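Local coordinates for molinate hydrolase (Gulosibacter molinativorax, PDB 4WGX), which probably hydrolyses the thiocarbamate herbicide molinate as a metal-dependent enzyme of the amidohydrolase superfamily, at residues L249-S254 against M269-M274; W294-P299 against P336-T341. One frame throughout, in Å; residues are numbered along the deposited sequence.

Interaction 1: residues L249-S254 against M269-M274; sequences LTHTTS and MIHATM
His251 and His271 bring their rings together obliquely, centroids 4.9 Å apart and planes at 81°. His251 ND1 sits at the edge of the His271 ring, near its plane, 3.2 Å from CE1. His271 reaches that place because its CG is tucked between its own backbone N and carbonyl carbon (chi1 45°), which brings the imidazole close to 249-254. The same edge faces Thr252, where His271 ND1 makes a weak, bent hydrogen bond of 3.1 Å to Thr252 O. The far nitrogen of His251, NE2, is bonded to the carbonyl of Asp214. Replacing His251 with an alanine would probably leave the Asp214 carbonyl without this mate and open a gap beside the His271 ring.

Just upstream the strands pair in parallel and the packing is close. Ile270 N donates to Thr250 O at 3.0 Å, and on the face of the sheet opposite His251 and Ile270, Thr250 OG1 presses against Met269 CG at 3.3 Å, the two side chains running alongside each other. Farther along, the backbones part and water takes over. Thr252 OG1 accepts from one water, which also donates to Ile270 O and bonds Thr250 OG1. The same hydroxyl donates to a second water, 2.7 Å from OG1, which in turn donates to Ala272 O and Met274 O. At the far end the side chains meet again, where Met274 bends its CE to 3.9 Å from Thr253 CB.

Strand 248-251, helix 255-263 and strand 268-270 form one beta-alpha-beta unit. Histidines at or just past the C-terminal ends of neighbouring parallel strands are characteristic of the amidohydrolase barrel, and His251 and His271 are both zinc ligands in a structure of this protein, although no zinc is bound to them here.

Interaction 2: residues W294-P299 against P336-T341; sequences WSEVQP and PLVLGT
Trp294 and Pro336 open the contact between two neighbouring parallel strands of the amidohydrolase TIM-barrel-like fold, 295-297 and 337-339, the axes of these short strands being turned 47° to one another. Pro336 is the first bump: its CB rests on one face of the indole, toward the rim, 3.2 Å from Trp294 CE3. Val338 CG2 comes in obliquely at the same ring atom, 3.7 Å from CE3, so CE3 is packed against two side chains, while residues of helix 393-398 also touch the tryptophan. On the face of the sheet carrying Ser295, the branches of Val297 and Leu337 cross, CG1 to CD2, at 3.9 Å.

A hollow is made at Gly340, which has no side chain. Glu296 bends at chi2 (-97°) and lays its carboxylate over the glycine, OE2 lying 3.2 Å from Gly340 CA. A beta carbon here would collide with OE2, so the glycine is what lets the acid lie so low. OE1 is turned to His271 N, which is hydrogen-bonded to it. Gln298 fills the next place along, with CG against Gly340 O at 3.5 Å and its NE2 bonded to Asp342.

The backbones are joined by Val338 N to Ser295 O, 2.9 Å, and by an almost straight bond (177°) from Ser295 N to Pro336 O at 3.1 Å; the same Pro336 O also accepts a hydrogen bond from a water that in turn accepts from Ser295 OG.

From the N terminus, the chain first meets interaction 1, where 249-254 and 269-274 close a short loop carrying helix 255-263. It then runs through helix 282-291 into strand 295-297, and interaction 2 closes a longer loop, 300-335, that holds helices 302-310, 316-319 and 322-333. The two loops follow one another in series, neither enclosing nor crossing the other. Their strands nevertheless stand next to each other: Met269 O lies 2.9 Å from Glu296 N, a probable hydrogen bond, so 268-270 is the shared neighbour that joins both contacts into one run of barrel strands. Thr273 also bonds Asp327, tying the end of interaction 1 to helix 322-333 in the second loop.

Interaction 1: residues L249-S254 against M269-M274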
ATOM      1  N   LEU A 249      24.558   7.652  25.455  1.00 23.70           N
ATOM      2  CA  LEU A 249      24.284   8.224  24.140  1.00 23.12           C
ATOM      3  C   LEU A 249      22.803   8.542  24.024  1.00 24.04           C
ATOM      4  O   LEU A 249      21.975   7.912  24.672  1.00 24.98           O
ATOM      5  CB  LEU A 249      24.707   7.279  23.011  1.00 24.99           C
ATOM      6  CG  LEU A 249      26.146   7.409  22.521  1.00 20.94           C
ATOM      7  CD1 LEU A 249      27.128   7.082  23.638  1.00 22.85           C
ATOM      8  CD2 LEU A 249      26.386   6.522  21.307  1.00 20.99           C
ATOM      9  N   THR A 250      22.484   9.530  23.201  1.00 24.42           N
ATOM     10  CA  THR A 250      21.101   9.851  22.897  1.00 31.50           C
ATOM     11  C   THR A 250      20.835   9.864  21.399  1.00 30.34           C
ATOM     12  O   THR A 250      21.714  10.163  20.591  1.00 23.21           O
ATOM     13  CB  THR A 250      20.693  11.213  23.476  1.00 25.35           C
ATOM     14  OG1 THR A 250      21.545  12.237  22.953  1.00 28.01           O
ATOM     15  CG2 THR A 250      20.776  11.204  24.983  1.00 24.57           C
ATOM     16  N   HIS A 251      19.609   9.496  21.052  1.00 24.15           N
ATOM     17  CA  HIS A 251      19.058   9.719  19.726  1.00 26.20           C
ATOM     18  C   HIS A 251      18.004  10.815  19.842  1.00 22.77           C
ATOM     19  O   HIS A 251      17.047  10.669  20.577  1.00 22.39           O
ATOM     20  CB  HIS A 251      18.467   8.422  19.173  1.00 24.94           C
ATOM     21  CG  HIS A 251      17.515   8.609  18.036  1.00 30.11           C
ATOM     22  ND1 HIS A 251      17.920   8.631  16.718  1.00 29.66           N
ATOM     23  CD2 HIS A 251      16.169   8.753  18.013  1.00 32.74           C
ATOM     24  CE1 HIS A 251      16.868   8.783  15.938  1.00 31.58           C
ATOM     25  NE2 HIS A 251      15.794   8.861  16.698  1.00 30.30           N
ATOM     26  N   THR A 252      18.202  11.915  19.125  1.00 21.73           N
ATOM     27  CA  THR A 252      17.266  13.028  19.116  1.00 28.64           C
ATOM     28  C   THR A 252      16.995  13.504  17.702  1.00 21.69           C
ATOM     29  O   THR A 252      17.859  13.422  16.845  1.00 29.79           O
ATOM     30  CB  THR A 252      17.776  14.232  19.958  1.00 29.42           C
ATOM     31  OG1 THR A 252      19.014  14.719  19.436  1.00 23.66           O
ATOM     32  CG2 THR A 252      17.954  13.846  21.394  1.00 19.46           C
ATOM     33  N   THR A 253      15.796  14.031  17.486  1.00 23.49           N
ATOM     34  CA  THR A 253      15.344  14.476  16.169  1.00 26.05           C
ATOM     35  C   THR A 253      14.501  15.741  16.274  1.00 23.79           C
ATOM     36  O   THR A 253      13.776  16.074  15.353  1.00 25.19           O
ATOM     37  CB  THR A 253      14.513  13.392  15.450  1.00 30.28           C
ATOM     38  OG1 THR A 253      13.371  13.054  16.241  1.00 29.63           O
ATOM     39  CG2 THR A 253      15.340  12.143  15.199  1.00 31.00           C
ATOM     40  N   SER A 254      14.587  16.429  17.409  1.00 24.27           N
ATOM     41  CA  SER A 254      13.889  17.697  17.614  1.00 25.66           C
ATOM     42  C   SER A 254      14.728  18.621  18.486  1.00 26.90           C
ATOM     43  O   SER A 254      15.633  18.175  19.182  1.00 24.30           O
ATOM     44  CB  SER A 254      12.516  17.483  18.254  1.00 24.62           C
ATOM     45  OG  SER A 254      12.625  17.015  19.578  1.00 29.85           O
ATOM     46  N   MET A 269      25.803  12.952  21.769  1.00 25.53           N
ATOM     47  CA  MET A 269      24.488  13.177  21.199  1.00 27.13           C
ATOM     48  C   MET A 269      24.519  12.902  19.702  1.00 22.81           C
ATOM     49  O   MET A 269      25.117  13.651  18.947  1.00 26.11           O
ATOM     50  CB  MET A 269      24.044  14.606  21.515  1.00 24.54           C
ATOM     51  CG  MET A 269      23.661  14.757  22.979  1.00 26.86           C
ATOM     52  SD  MET A 269      23.446  16.421  23.572  1.00 31.19           S
ATOM     53  CE  MET A 269      25.034  17.122  23.206  1.00 35.41           C
ATOM     54  N   ILE A 270      23.891  11.805  19.285  1.00 26.10           N
ATOM     55  CA  ILE A 270      23.950  11.367  17.895  1.00 28.53           C
ATOM     56  C   ILE A 270      23.004  12.191  17.038  1.00 24.08           C
ATOM     57  O   ILE A 270      21.884  12.495  17.440  1.00 26.09           O
ATOM     58  CB  ILE A 270      23.622   9.872  17.748  1.00 24.04           C
ATOM     59  CG1 ILE A 270      24.522   9.032  18.657  1.00 27.54           C
ATOM     60  CG2 ILE A 270      23.792   9.442  16.307  1.00 27.00           C
ATOM     61  CD1 ILE A 270      25.986   9.090  18.317  1.00 28.21           C
ATOM     62  N   HIS A 271      23.476  12.491  15.831  1.00 27.10           N
ATOM     63  CA  HIS A 271      22.947  13.537  14.953  1.00 27.97           C
ATOM     64  C   HIS A 271      22.172  14.631  15.690  1.00 23.01           C
ATOM     65  O   HIS A 271      20.974  14.818  15.493  1.00 27.81           O
ATOM     66  CB  HIS A 271      22.088  12.937  13.821  1.00 31.39           C
ATOM     67  CG  HIS A 271      21.111  11.889  14.246  1.00 28.34           C
ATOM     68  ND1 HIS A 271      20.052  12.147  15.094  1.00 27.29           N
ATOM     69  CD2 HIS A 271      20.990  10.593  13.878  1.00 28.86           C
ATOM     70  CE1 HIS A 271      19.351  11.041  15.260  1.00 34.70           C
ATOM     71  NE2 HIS A 271      19.895  10.085  14.535  1.00 37.25           N
ATOM     72  N   ALA A 272      22.917  15.371  16.506  1.00 23.17           N
ATOM     73  CA  ALA A 272      22.432  16.495  17.299  1.00 23.96           C
ATOM     74  C   ALA A 272      21.825  17.634  16.478  1.00 22.74           C
ATOM     75  O   ALA A 272      20.995  18.374  16.982  1.00 23.36           O
ATOM     76  CB  ALA A 272      23.587  17.033  18.148  1.00 23.79           C
ATOM     77  N   THR A 273      22.271  17.789  15.235  1.00 26.70           N
ATOM     78  CA  THR A 273      21.796  18.859  14.354  1.00 26.28           C
ATOM     79  C   THR A 273      20.589  18.439  13.496  1.00 25.59           C
ATOM     80  O   THR A 273      20.142  19.176  12.624  1.00 22.48           O
ATOM     81  CB  THR A 273      22.922  19.339  13.433  1.00 32.05           C
ATOM     82  OG1 THR A 273      23.495  18.221  12.757  1.00 24.94           O
ATOM     83  CG2 THR A 273      23.987  20.045  14.236  1.00 25.77           C
ATOM     84  N   MET A 274      20.086  17.239  13.744  1.00 25.22           N
ATOM     85  CA  MET A 274      18.839  16.778  13.150  1.00 22.93           C
ATOM     86  C   MET A 274      17.697  17.225  14.054  1.00 26.51           C
ATOM     87  O   MET A 274      17.421  16.584  15.061  1.00 30.05           O
ATOM     88  CB  MET A 274      18.853  15.253  12.997  1.00 33.81           C
ATOM     89  CG  MET A 274      18.500  14.721  11.636  1.00 56.11           C
ATOM     90  SD  MET A 274      17.120  13.590  11.798  1.00 70.90           S
ATOM     91  CE  MET A 274      15.817  14.806  12.020  1.00 43.26           C
TER
HETATM   92  O   HOH W   1      21.074  13.076  20.176  1.00 26.88           O
HETATM   93  O   HOH W   2      18.709  16.693  17.578  1.00 23.05           O

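Interaction 2: residues W294-P299 against P336-T341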
ATOM      1  N   TRP A 294      29.690  16.652  23.935  1.00 25.66           N
ATOM      2  CA  TRP A 294      30.012  16.205  22.584  1.00 32.23           C
ATOM      3  C   TRP A 294      28.775  15.997  21.716  1.00 28.31           C
ATOM      4  O   TRP A 294      27.862  15.270  22.092  1.00 28.44           O
ATOM      5  CB  TRP A 294      30.809  14.894  22.628  1.00 33.13           C
ATOM      6  CG  TRP A 294      32.146  15.027  23.262  1.00 30.43           C
ATOM      7  CD1 TRP A 294      32.508  14.600  24.498  1.00 30.65           C
ATOM      8  CD2 TRP A 294      33.301  15.642  22.695  1.00 25.16           C
ATOM      9  NE1 TRP A 294      33.816  14.906  24.740  1.00 24.66           N
ATOM     10  CE2 TRP A 294      34.331  15.548  23.647  1.00 29.18           C
ATOM     11  CE3 TRP A 294      33.567  16.263  21.478  1.00 29.13           C
ATOM     12  CZ2 TRP A 294      35.606  16.051  23.421  1.00 26.34           C
ATOM     13  CZ3 TRP A 294      34.829  16.761  21.250  1.00 30.26           C
ATOM     14  CH2 TRP A 294      35.835  16.661  22.221  1.00 28.44           C
ATOM     15  N   SER A 295      28.764  16.634  20.553  1.00 28.88           N
ATOM     16  CA  SER A 295      27.711  16.427  19.563  1.00 25.17           C
ATOM     17  C   SER A 295      28.277  15.696  18.367  1.00 27.28           C
ATOM     18  O   SER A 295      29.269  16.117  17.791  1.00 25.18           O
ATOM     19  CB  SER A 295      27.104  17.755  19.097  1.00 27.76           C
ATOM     20  OG  SER A 295      26.518  18.466  20.161  1.00 35.12           O
ATOM     21  N   GLU A 296      27.654  14.587  18.009  1.00 27.84           N
ATOM     22  CA  GLU A 296      27.932  13.952  16.738  1.00 28.26           C
ATOM     23  C   GLU A 296      26.974  14.578  15.730  1.00 26.45           C
ATOM     24  O   GLU A 296      25.823  14.856  16.046  1.00 25.70           O
ATOM     25  CB  GLU A 296      27.776  12.433  16.834  1.00 28.25           C
ATOM     26  CG  GLU A 296      28.110  11.682  15.557  1.00 37.74           C
ATOM     27  CD  GLU A 296      26.879  11.354  14.714  1.00 29.50           C
ATOM     28  OE1 GLU A 296      25.835  12.024  14.850  1.00 29.11           O
ATOM     29  OE2 GLU A 296      26.951  10.409  13.918  1.00 28.90           O
ATOM     30  N   VAL A 297      27.471  14.850  14.537  1.00 25.67           N
ATOM     31  CA  VAL A 297      26.637  15.378  13.474  1.00 34.13           C
ATOM     32  C   VAL A 297      26.913  14.571  12.224  1.00 31.46           C
ATOM     33  O   VAL A 297      27.992  14.020  12.080  1.00 26.98           O
ATOM     34  CB  VAL A 297      26.900  16.864  13.224  1.00 26.95           C
ATOM     35  CG1 VAL A 297      26.738  17.655  14.508  1.00 27.29           C
ATOM     36  CG2 VAL A 297      28.287  17.071  12.662  1.00 30.33           C
ATOM     37  N   GLN A 298      25.930  14.496  11.334  1.00 30.86           N
ATOM     38  CA  GLN A 298      26.029  13.678  10.136  1.00 28.53           C
ATOM     39  C   GLN A 298      25.675  14.512   8.919  1.00 28.10           C
ATOM     40  O   GLN A 298      24.522  14.585   8.537  1.00 31.13           O
ATOM     41  CB  GLN A 298      25.113  12.458  10.253  1.00 28.64           C
ATOM     42  CG  GLN A 298      25.540  11.544  11.391  1.00 29.87           C
ATOM     43  CD  GLN A 298      24.650  10.344  11.623  1.00 26.75           C
ATOM     44  OE1 GLN A 298      24.855   9.598  12.572  1.00 32.73           O
ATOM     45  NE2 GLN A 298      23.667  10.145  10.771  1.00 32.95           N
ATOM     46  N   PRO A 299      26.676  15.169   8.320  1.00 25.93           N
ATOM     47  CA  PRO A 299      26.466  16.098   7.210  1.00 26.18           C
ATOM     48  C   PRO A 299      26.513  15.442   5.846  1.00 24.10           C
ATOM     49  O   PRO A 299      26.933  14.301   5.727  1.00 31.60           O
ATOM     50  CB  PRO A 299      27.637  17.058   7.363  1.00 30.96           C
ATOM     51  CG  PRO A 299      28.734  16.159   7.797  1.00 28.57           C
ATOM     52  CD  PRO A 299      28.085  15.185   8.755  1.00 30.91           C
ATOM     53  N   PRO A 336      32.133  21.207  20.785  1.00 32.47           N
ATOM     54  CA  PRO A 336      32.822  19.922  20.651  1.00 32.44           C
ATOM     55  C   PRO A 336      32.108  18.995  19.661  1.00 35.82           C
ATOM     56  O   PRO A 336      30.950  18.653  19.883  1.00 34.28           O
ATOM     57  CB  PRO A 336      32.785  19.357  22.072  1.00 29.53           C
ATOM     58  CG  PRO A 336      32.570  20.537  22.946  1.00 33.02           C
ATOM     59  CD  PRO A 336      31.693  21.442  22.166  1.00 31.30           C
ATOM     60  N   LEU A 337      32.805  18.589  18.604  1.00 33.63           N
ATOM     61  CA  LEU A 337      32.211  17.792  17.538  1.00 30.88           C
ATOM     62  C   LEU A 337      32.861  16.421  17.351  1.00 33.12           C
ATOM     63  O   LEU A 337      34.075  16.277  17.431  1.00 33.67           O
ATOM     64  CB  LEU A 337      32.280  18.565  16.228  1.00 33.52           C
ATOM     65  CG  LEU A 337      31.367  19.780  16.128  1.00 30.76           C
ATOM     66  CD1 LEU A 337      31.727  20.567  14.907  1.00 29.46           C
ATOM     67  CD2 LEU A 337      29.913  19.366  16.080  1.00 32.08           C
ATOM     68  N   VAL A 338      32.024  15.426  17.084  1.00 30.86           N
ATOM     69  CA  VAL A 338      32.457  14.049  16.897  1.00 27.99           C
ATOM     70  C   VAL A 338      32.042  13.530  15.528  1.00 28.80           C
ATOM     71  O   VAL A 338      30.920  13.750  15.079  1.00 28.52           O
ATOM     72  CB  VAL A 338      31.877  13.123  17.992  1.00 24.04           C
ATOM     73  CG1 VAL A 338      32.067  11.655  17.645  1.00 26.86           C
ATOM     74  CG2 VAL A 338      32.522  13.428  19.323  1.00 25.99           C
ATOM     75  N   LEU A 339      32.952  12.820  14.875  1.00 31.11           N
ATOM     76  CA  LEU A 339      32.657  12.176  13.604  1.00 32.59           C
ATOM     77  C   LEU A 339      31.842  10.903  13.795  1.00 23.37           C
ATOM     78  O   LEU A 339      32.179  10.051  14.600  1.00 26.62           O
ATOM     79  CB  LEU A 339      33.954  11.860  12.853  1.00 30.40           C
ATOM     80  CG  LEU A 339      33.853  11.209  11.466  1.00 31.46           C
ATOM     81  CD1 LEU A 339      35.054  11.576  10.637  1.00 27.89           C
ATOM     82  CD2 LEU A 339      33.747   9.708  11.542  1.00 24.75           C
ATOM     83  N   GLY A 340      30.763  10.804  13.035  1.00 24.57           N
ATOM     84  CA  GLY A 340      29.926   9.619  12.988  1.00 26.26           C
ATOM     85  C   GLY A 340      29.097   9.712  11.728  1.00 25.29           C
ATOM     86  O   GLY A 340      28.941  10.802  11.199  1.00 26.51           O
ATOM     87  N   THR A 341      28.554   8.596  11.248  1.00 32.54           N
ATOM     88  CA  THR A 341      28.008   8.559   9.894  1.00 25.38           C
ATOM     89  C   THR A 341      26.801   7.654   9.683  1.00 23.69           C
ATOM     90  O   THR A 341      26.196   7.702   8.628  1.00 28.93           O
ATOM     91  CB  THR A 341      29.076   8.084   8.903  1.00 30.64           C
ATOM     92  OG1 THR A 341      29.487   6.769   9.270  1.00 28.36           O
ATOM     93  CG2 THR A 341      30.280   8.992   8.911  1.00 34.68           C
TER
HETATM   94  O   HOH W   3      28.689  19.936  21.172  1.00 30.05           O